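Local structure of dinitrogenase iron-molybdenum cofactor biosynthesis domain-containing protein (Pyrococcus horikoshii, 2YX6) at residues 5-10 / 26-31; 12-17 / 92-97. The protein is of unknown function but binds ADP and belongs to the dinitrogenase iron-molybdenum cofactor family, some members of which act in nitrogenase cofactor assembly. All blocks are in the same frame, centred on the assembly; numbering follows the deposited sequence.

Interaction 1: residues 5-10 / 26-31; sequences IPAEDD and YFVFVD
Ile5 and Val28 form a hydrogen-bonded antiparallel pair between the adjacent strands 2-7 and 26-33 of the mixed central sheet of this alpha/beta fold. Their two backbone bonds are equally short, but Val28 N to Ile5 O is nearly straight (172° at the hydrogen) and Ile5 N to Val28 O is bent to 136°. A third backbone bond runs from Ala7 N to Tyr26 O. Between them, Pro6 faces Phe27 in a non-hydrogen-bonded pair. The CA of Pro6 sits over one face of the Phe27 ring, 3.9 Å from its centroid and offset toward the rim, a CH-pi contact, while Pro6 CB reaches the ring at CE1. On the face that carries Ile5, Ala7 and Val28, Ala7 CB meets Val28 CG2 at 4.1 Å, and Ile5 CD1 comes to Val30 CG2. The residues after Ala7 turn back over Tyr26: Asp10 runs alongside the phenol, its carboxylate plane 23° from the ring, and its CB lies over the ring face, 3.5 Å from the centroid. Farther out, Leu55 and Ile59 of helix 54-61 pack on Phe27, whereas Ile95 of helix 95-103 covers Ile5, Ala7 and Val28, its CD1 3.6 Å from Ile5 CG2.

Interaction 2: residues 12-17 / 92-97; sequences GIKSNV and YGRISD
Val17 CB lies 4.2 Å from Tyr92 CA, where the second segment begins, while the Tyr92 side chain touches Lys19, Tyr70 and Lys108. At Gly93 both backbone polar atoms are used: its N donates to a water that in turn donates to Val17 O, and its O accepts Val17 N at 3.0 Å. The same carbonyl takes a CA-H...O contact from Asn16, whose backbone is bridged to that of Arg94. Arg94, extended from CG to NE with CG anti to the backbone N (chi1 -156°), lays its guanidinium beside the lysine chain: NH2 is 3.4 Å from Lys14 CG, and Lys14 O stands over one face without bonding. Next comes Ile95, whose N lies almost on the line of the Ser15 C=O bond, 2.9 Å from Ser15 O. Its side chain crosses Val17 at about a right angle, CG1 meeting Val17 CG2 at 4.0 Å, and continues onto Ile5 and Ala7 of the sheet. Ser96 N then bonds to Ile13 O, in the carbonyl plane and on a lone pair (2.8 Å). Loop carbonyls thus accept the N-H groups of Ile95 and Ser96 at the start of helix 95-103, just after N-cap Arg94.

Overall arrangement
From the N terminus, strand 2-7 leads into interaction 1, whose second half arrives at residue 26 once the chain has looped out and returned as strand 26-33; this closes a 15-residue loop with no strand or alpha helix. Within that loop lies 12-17, the first half of interaction 2, so the two contacts cross rather than nest. Interaction 2 closes over a far longer excursion, through strands 26-33 and 36-44, two helices and strands 66-68 and 86-88, before 92-97 opens helix 95-103. The pair meet directly: Glu8 N probably bonds to Asn16 O, and Asp9 N to Ser15 OG. Between them they join strands 2-7 and 26-33, the loop between these strands and helix 95-103.

Interaction 1: residues 5-10 / 26-31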
ATOM      1  N   ILE A   5       2.398   0.985 -11.866  1.00 15.43           N
ATOM      2  CA  ILE A   5       1.586   2.131 -12.215  1.00 16.07           C
ATOM      3  C   ILE A   5       0.948   1.911 -13.591  1.00 15.63           C
ATOM      4  O   ILE A   5       1.646   1.694 -14.550  1.00 14.10           O
ATOM      5  CB  ILE A   5       2.387   3.463 -12.220  1.00 16.56           C
ATOM      6  CG1 ILE A   5       3.019   3.751 -10.853  1.00 15.59           C
ATOM      7  CG2 ILE A   5       1.458   4.635 -12.652  1.00 15.77           C
ATOM      8  CD1 ILE A   5       4.348   3.534 -10.863  1.00 25.99           C
ATOM      9  N   PRO A   6      -0.402   2.017 -13.681  1.00 15.56           N
ATOM     10  CA  PRO A   6      -1.065   1.848 -14.993  1.00 15.25           C
ATOM     11  C   PRO A   6      -0.793   3.078 -15.860  1.00 17.47           C
ATOM     12  O   PRO A   6      -0.903   4.218 -15.350  1.00 16.48           O
ATOM     13  CB  PRO A   6      -2.561   1.743 -14.643  1.00 16.04           C
ATOM     14  CG  PRO A   6      -2.739   2.588 -13.369  1.00 13.32           C
ATOM     15  CD  PRO A   6      -1.349   2.389 -12.607  1.00 15.32           C
ATOM     16  N   ALA A   7      -0.381   2.875 -17.120  1.00 18.31           N
ATOM     17  CA  ALA A   7      -0.016   3.991 -17.985  1.00 21.58           C
ATOM     18  C   ALA A   7      -1.049   4.159 -19.062  1.00 25.09           C
ATOM     19  O   ALA A   7      -1.620   3.171 -19.537  1.00 24.74           O
ATOM     20  CB  ALA A   7       1.335   3.756 -18.621  1.00 20.90           C
ATOM     21  N   GLU A   8      -1.242   5.408 -19.477  1.00 28.06           N
ATOM     22  CA  GLU A   8      -2.186   5.745 -20.521  1.00 33.80           C
ATOM     23  C   GLU A   8      -1.627   5.446 -21.948  1.00 34.01           C
ATOM     24  O   GLU A   8      -2.364   5.168 -22.897  1.00 34.74           O
ATOM     25  CB  GLU A   8      -2.563   7.219 -20.353  1.00 33.07           C
ATOM     26  CG  GLU A   8      -3.514   7.759 -21.405  1.00 38.24           C
ATOM     27  CD  GLU A   8      -3.631   9.285 -21.364  1.00 39.89           C
ATOM     28  OE1 GLU A   8      -3.726   9.864 -20.254  1.00 47.48           O
ATOM     29  OE2 GLU A   8      -3.611   9.914 -22.456  1.00 48.94           O
ATOM     30  N   ASP A   9      -0.312   5.483 -22.073  1.00 34.83           N
ATOM     31  CA  ASP A   9       0.411   5.428 -23.329  1.00 35.15           C
ATOM     32  C   ASP A   9       1.514   4.436 -23.094  1.00 34.45           C
ATOM     33  O   ASP A   9       1.756   4.061 -21.952  1.00 34.00           O
ATOM     34  CB  ASP A   9       1.091   6.793 -23.553  1.00 36.24           C
ATOM     35  CG  ASP A   9       0.114   7.895 -23.847  1.00 40.98           C
ATOM     36  OD1 ASP A   9      -1.047   7.609 -24.244  1.00 46.09           O
ATOM     37  OD2 ASP A   9       0.503   9.080 -23.690  1.00 49.37           O
ATOM     38  N   ASP A  10       2.255   4.072 -24.131  1.00 34.81           N
ATOM     39  CA  ASP A  10       3.508   3.336 -23.906  1.00 35.32           C
ATOM     40  C   ASP A  10       4.706   4.245 -23.683  1.00 34.10           C
ATOM     41  O   ASP A  10       5.840   3.837 -23.881  1.00 34.00           O
ATOM     42  CB  ASP A  10       3.822   2.367 -25.049  1.00 36.79           C
ATOM     43  CG  ASP A  10       3.749   3.024 -26.434  1.00 42.20           C
ATOM     44  OD1 ASP A  10       3.022   4.058 -26.595  1.00 43.51           O
ATOM     45  OD2 ASP A  10       4.422   2.472 -27.368  1.00 47.97           O
ATOM     46  N   TYR A  26      -0.846  -0.569 -20.712  1.00 31.12           N
ATOM     47  CA  TYR A  26       0.564  -0.506 -20.354  1.00 28.78           C
ATOM     48  C   TYR A  26       0.724  -0.291 -18.866  1.00 26.00           C
ATOM     49  O   TYR A  26      -0.059   0.387 -18.245  1.00 23.25           O
ATOM     50  CB  TYR A  26       1.197   0.669 -21.084  1.00 33.03           C
ATOM     51  CG  TYR A  26       1.120   0.573 -22.639  1.00 35.18           C
ATOM     52  CD1 TYR A  26       2.009  -0.214 -23.354  1.00 37.91           C
ATOM     53  CD2 TYR A  26       0.157   1.267 -23.342  1.00 40.62           C
ATOM     54  CE1 TYR A  26       1.950  -0.322 -24.754  1.00 39.72           C
ATOM     55  CE2 TYR A  26       0.066   1.179 -24.760  1.00 43.05           C
ATOM     56  CZ  TYR A  26       0.973   0.378 -25.454  1.00 40.51           C
ATOM     57  OH  TYR A  26       0.919   0.322 -26.842  1.00 42.11           O
ATOM     58  N   PHE A  27       1.770  -0.858 -18.294  1.00 22.10           N
ATOM     59  CA  PHE A  27       2.071  -0.698 -16.889  1.00 20.10           C
ATOM     60  C   PHE A  27       3.521  -0.330 -16.809  1.00 18.99           C
ATOM     61  O   PHE A  27       4.343  -0.831 -17.577  1.00 18.34           O
ATOM     62  CB  PHE A  27       1.823  -1.974 -16.098  1.00 21.22           C
ATOM     63  CG  PHE A  27       0.421  -2.068 -15.541  1.00 21.53           C
ATOM     64  CD1 PHE A  27       0.155  -1.679 -14.219  1.00 25.14           C
ATOM     65  CD2 PHE A  27      -0.642  -2.434 -16.353  1.00 23.78           C
ATOM     66  CE1 PHE A  27      -1.142  -1.721 -13.720  1.00 18.52           C
ATOM     67  CE2 PHE A  27      -1.965  -2.459 -15.849  1.00 24.14           C
ATOM     68  CZ  PHE A  27      -2.194  -2.135 -14.564  1.00 20.80           C
ATOM     69  N   VAL A  28       3.837   0.498 -15.834  1.00 18.13           N
ATOM     70  CA  VAL A  28       5.227   0.848 -15.502  1.00 15.01           C
ATOM     71  C   VAL A  28       5.593   0.321 -14.112  1.00 16.33           C
ATOM     72  O   VAL A  28       4.888   0.545 -13.158  1.00 16.24           O
ATOM     73  CB  VAL A  28       5.379   2.405 -15.517  1.00 15.35           C
ATOM     74  CG1 VAL A  28       6.781   2.854 -15.123  1.00 12.87           C
ATOM     75  CG2 VAL A  28       4.962   2.975 -16.841  1.00 13.29           C
ATOM     76  N   PHE A  29       6.711  -0.384 -14.013  1.00 16.55           N
ATOM     77  CA  PHE A  29       7.208  -1.009 -12.786  1.00 16.77           C
ATOM     78  C   PHE A  29       8.459  -0.237 -12.430  1.00 17.10           C
ATOM     79  O   PHE A  29       9.387  -0.112 -13.246  1.00 18.40           O
ATOM     80  CB  PHE A  29       7.523  -2.509 -13.018  1.00 16.60           C
ATOM     81  CG  PHE A  29       6.326  -3.311 -13.302  1.00 15.14           C
ATOM     82  CD1 PHE A  29       5.558  -3.803 -12.252  1.00 15.79           C
ATOM     83  CD2 PHE A  29       5.879  -3.486 -14.596  1.00 16.97           C
ATOM     84  CE1 PHE A  29       4.390  -4.545 -12.497  1.00 17.25           C
ATOM     85  CE2 PHE A  29       4.693  -4.231 -14.853  1.00 13.37           C
ATOM     86  CZ  PHE A  29       3.983  -4.780 -13.782  1.00 18.35           C
ATOM     87  N   VAL A  30       8.476   0.306 -11.233  1.00 18.41           N
ATOM     88  CA  VAL A  30       9.594   1.160 -10.853  1.00 20.02           C
ATOM     89  C   VAL A  30      10.240   0.606  -9.608  1.00 21.71           C
ATOM     90  O   VAL A  30       9.551   0.478  -8.540  1.00 22.46           O
ATOM     91  CB  VAL A  30       9.124   2.605 -10.490  1.00 20.30           C
ATOM     92  CG1 VAL A  30      10.397   3.437 -10.096  1.00 19.98           C
ATOM     93  CG2 VAL A  30       8.375   3.256 -11.687  1.00 18.95           C
ATOM     94  N   ASP A  31      11.539   0.305  -9.699  1.00 22.71           N
ATOM     95  CA  ASP A  31      12.286  -0.132  -8.553  1.00 24.41           C
ATOM     96  C   ASP A  31      12.893   1.011  -7.790  1.00 25.26           C
ATOM     97  O   ASP A  31      13.733   1.755  -8.322  1.00 24.78           O
ATOM     98  CB  ASP A  31      13.413  -1.064  -8.952  1.00 25.46           C
ATOM     99  CG  ASP A  31      12.903  -2.402  -9.322  1.00 29.57           C
ATOM    100  OD1 ASP A  31      12.066  -2.473 -10.237  1.00 32.62           O
ATOM    101  OD2 ASP A  31      13.359  -3.376  -8.700  1.00 36.21           O
TER

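Interaction 2: residues 12-17 / 92-97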
ATOM      1  N   GLY A  12       6.246   5.142 -20.924  1.00 29.30           N
ATOM      2  CA  GLY A  12       7.038   4.902 -19.693  1.00 26.74           C
ATOM      3  C   GLY A  12       6.809   5.974 -18.628  1.00 26.59           C
ATOM      4  O   GLY A  12       5.660   6.409 -18.412  1.00 25.38           O
ATOM      5  N   ILE A  13       7.891   6.430 -17.993  1.00 24.36           N
ATOM      6  CA  ILE A  13       7.767   7.483 -17.001  1.00 23.73           C
ATOM      7  C   ILE A  13       7.360   8.876 -17.539  1.00 23.35           C
ATOM      8  O   ILE A  13       7.137   9.805 -16.744  1.00 23.75           O
ATOM      9  CB  ILE A  13       9.046   7.612 -16.181  1.00 23.56           C
ATOM     10  CG1 ILE A  13      10.153   8.157 -17.073  1.00 23.19           C
ATOM     11  CG2 ILE A  13       9.303   6.315 -15.500  1.00 19.96           C
ATOM     12  CD1 ILE A  13      11.324   8.691 -16.353  1.00 25.86           C
ATOM     13  N   LYS A  14       7.232   8.998 -18.865  1.00 23.22           N
ATOM     14  CA  LYS A  14       6.679  10.200 -19.470  1.00 22.88           C
ATOM     15  C   LYS A  14       5.169  10.099 -19.781  1.00 23.61           C
ATOM     16  O   LYS A  14       4.562  11.098 -20.271  1.00 23.12           O
ATOM     17  CB  LYS A  14       7.445  10.620 -20.703  1.00 22.77           C
ATOM     18  CG  LYS A  14       8.920  10.936 -20.443  1.00 24.96           C
ATOM     19  CD  LYS A  14       9.584  11.356 -21.741  1.00 30.05           C
ATOM     20  CE  LYS A  14      11.028  11.757 -21.662  1.00 36.64           C
ATOM     21  NZ  LYS A  14      11.424  12.243 -23.064  1.00 37.46           N
ATOM     22  N   SER A  15       4.560   8.942 -19.477  1.00 21.21           N
ATOM     23  CA  SER A  15       3.126   8.788 -19.709  1.00 21.37           C
ATOM     24  C   SER A  15       2.361   9.288 -18.501  1.00 20.52           C
ATOM     25  O   SER A  15       2.939   9.560 -17.481  1.00 21.36           O
ATOM     26  CB  SER A  15       2.745   7.320 -19.986  1.00 22.57           C
ATOM     27  OG  SER A  15       1.320   7.220 -20.160  1.00 20.73           O
ATOM     28  N   ASN A  16       1.059   9.432 -18.607  1.00 21.80           N
ATOM     29  CA  ASN A  16       0.266   9.791 -17.425  1.00 21.58           C
ATOM     30  C   ASN A  16      -0.299   8.508 -16.808  1.00 21.70           C
ATOM     31  O   ASN A  16      -0.438   7.503 -17.488  1.00 21.68           O
ATOM     32  CB  ASN A  16      -0.906  10.701 -17.814  1.00 22.56           C
ATOM     33  CG  ASN A  16      -0.464  12.081 -18.370  1.00 26.21           C
ATOM     34  OD1 ASN A  16       0.310  12.823 -17.749  1.00 26.48           O
ATOM     35  ND2 ASN A  16      -1.009  12.434 -19.539  1.00 26.64           N
ATOM     36  N   VAL A  17      -0.657   8.562 -15.535  1.00 20.97           N
ATOM     37  CA  VAL A  17      -1.400   7.497 -14.905  1.00 21.31           C
ATOM     38  C   VAL A  17      -2.685   7.350 -15.688  1.00 23.35           C
ATOM     39  O   VAL A  17      -3.366   8.316 -15.908  1.00 22.28           O
ATOM     40  CB  VAL A  17      -1.667   7.810 -13.371  1.00 21.86           C
ATOM     41  CG1 VAL A  17      -2.548   6.712 -12.683  1.00 19.74           C
ATOM     42  CG2 VAL A  17      -0.312   8.044 -12.615  1.00 17.63           C
ATOM     43  N   TYR A  92      -2.745  10.944 -10.027  1.00 20.80           N
ATOM     44  CA  TYR A  92      -2.836  11.339 -11.446  1.00 21.01           C
ATOM     45  C   TYR A  92      -1.597  12.098 -11.819  1.00 20.05           C
ATOM     46  O   TYR A  92      -0.857  12.560 -10.933  1.00 16.36           O
ATOM     47  CB  TYR A  92      -4.033  12.281 -11.631  1.00 23.45           C
ATOM     48  CG  TYR A  92      -3.938  13.487 -10.756  1.00 24.79           C
ATOM     49  CD1 TYR A  92      -4.313  13.426  -9.436  1.00 25.17           C
ATOM     50  CD2 TYR A  92      -3.453  14.695 -11.243  1.00 28.84           C
ATOM     51  CE1 TYR A  92      -4.227  14.534  -8.631  1.00 28.00           C
ATOM     52  CE2 TYR A  92      -3.350  15.824 -10.418  1.00 26.72           C
ATOM     53  CZ  TYR A  92      -3.754  15.720  -9.133  1.00 25.83           C
ATOM     54  OH  TYR A  92      -3.636  16.775  -8.281  1.00 29.90           O
ATOM     55  N   GLY A  93      -1.421  12.289 -13.130  1.00 19.27           N
ATOM     56  CA  GLY A  93      -0.357  13.112 -13.665  1.00 18.10           C
ATOM     57  C   GLY A  93       0.744  12.298 -14.314  1.00 18.55           C
ATOM     58  O   GLY A  93       0.598  11.060 -14.499  1.00 16.98           O
ATOM     59  N   ARG A  94       1.880  12.970 -14.574  1.00 18.52           N
ATOM     60  CA  ARG A  94       2.989  12.312 -15.290  1.00 19.50           C
ATOM     61  C   ARG A  94       3.605  11.355 -14.325  1.00 18.45           C
ATOM     62  O   ARG A  94       3.855  11.694 -13.170  1.00 18.46           O
ATOM     63  CB  ARG A  94       4.089  13.287 -15.686  1.00 20.04           C
ATOM     64  CG  ARG A  94       4.930  12.857 -16.849  1.00 17.97           C
ATOM     65  CD  ARG A  94       5.877  13.964 -17.097  1.00 21.03           C
ATOM     66  NE  ARG A  94       6.777  13.867 -18.249  1.00 22.01           N
ATOM     67  CZ  ARG A  94       6.487  14.109 -19.530  1.00 19.43           C
ATOM     68  NH1 ARG A  94       5.245  14.392 -19.959  1.00 20.81           N
ATOM     69  NH2 ARG A  94       7.479  14.045 -20.417  1.00 15.68           N
ATOM     70  N   ILE A  95       3.953  10.197 -14.822  1.00 17.54           N
ATOM     71  CA  ILE A  95       4.398   9.155 -13.920  1.00 17.55           C
ATOM     72  C   ILE A  95       5.724   9.529 -13.293  1.00 18.24           C
ATOM     73  O   ILE A  95       5.935   9.303 -12.094  1.00 20.75           O
ATOM     74  CB  ILE A  95       4.391   7.789 -14.614  1.00 15.80           C
ATOM     75  CG1 ILE A  95       2.911   7.347 -14.809  1.00 16.74           C
ATOM     76  CG2 ILE A  95       5.268   6.824 -13.790  1.00 14.99           C
ATOM     77  CD1 ILE A  95       2.637   6.055 -15.776  1.00 19.66           C
ATOM     78  N   SER A  96       6.587  10.201 -14.041  1.00 19.84           N
ATOM     79  CA  SER A  96       7.872  10.695 -13.472  1.00 20.88           C
ATOM     80  C   SER A  96       7.645  11.586 -12.240  1.00 21.86           C
ATOM     81  O   SER A  96       8.378  11.481 -11.266  1.00 21.40           O
ATOM     82  CB  SER A  96       8.693  11.464 -14.523  1.00 21.44           C
ATOM     83  OG  SER A  96       8.019  12.676 -14.916  1.00 22.72           O
ATOM     84  N   ASP A  97       6.637  12.464 -12.304  1.00 21.85           N
ATOM     85  CA  ASP A  97       6.304  13.376 -11.201  1.00 21.44           C
ATOM     86  C   ASP A  97       5.724  12.646 -10.014  1.00 21.38           C
ATOM     87  O   ASP A  97       6.002  12.965  -8.870  1.00 21.52           O
ATOM     88  CB  ASP A  97       5.315  14.437 -11.635  1.00 22.35           C
ATOM     89  CG  ASP A  97       5.914  15.488 -12.571  1.00 25.23           C
ATOM     90  OD1 ASP A  97       7.133  15.469 -12.802  1.00 27.80           O
ATOM     91  OD2 ASP A  97       5.137  16.313 -13.119  1.00 27.43           O
TER
HETATM   92  O   HOH W   1      -3.348  10.792 -14.973  1.00 22.54           O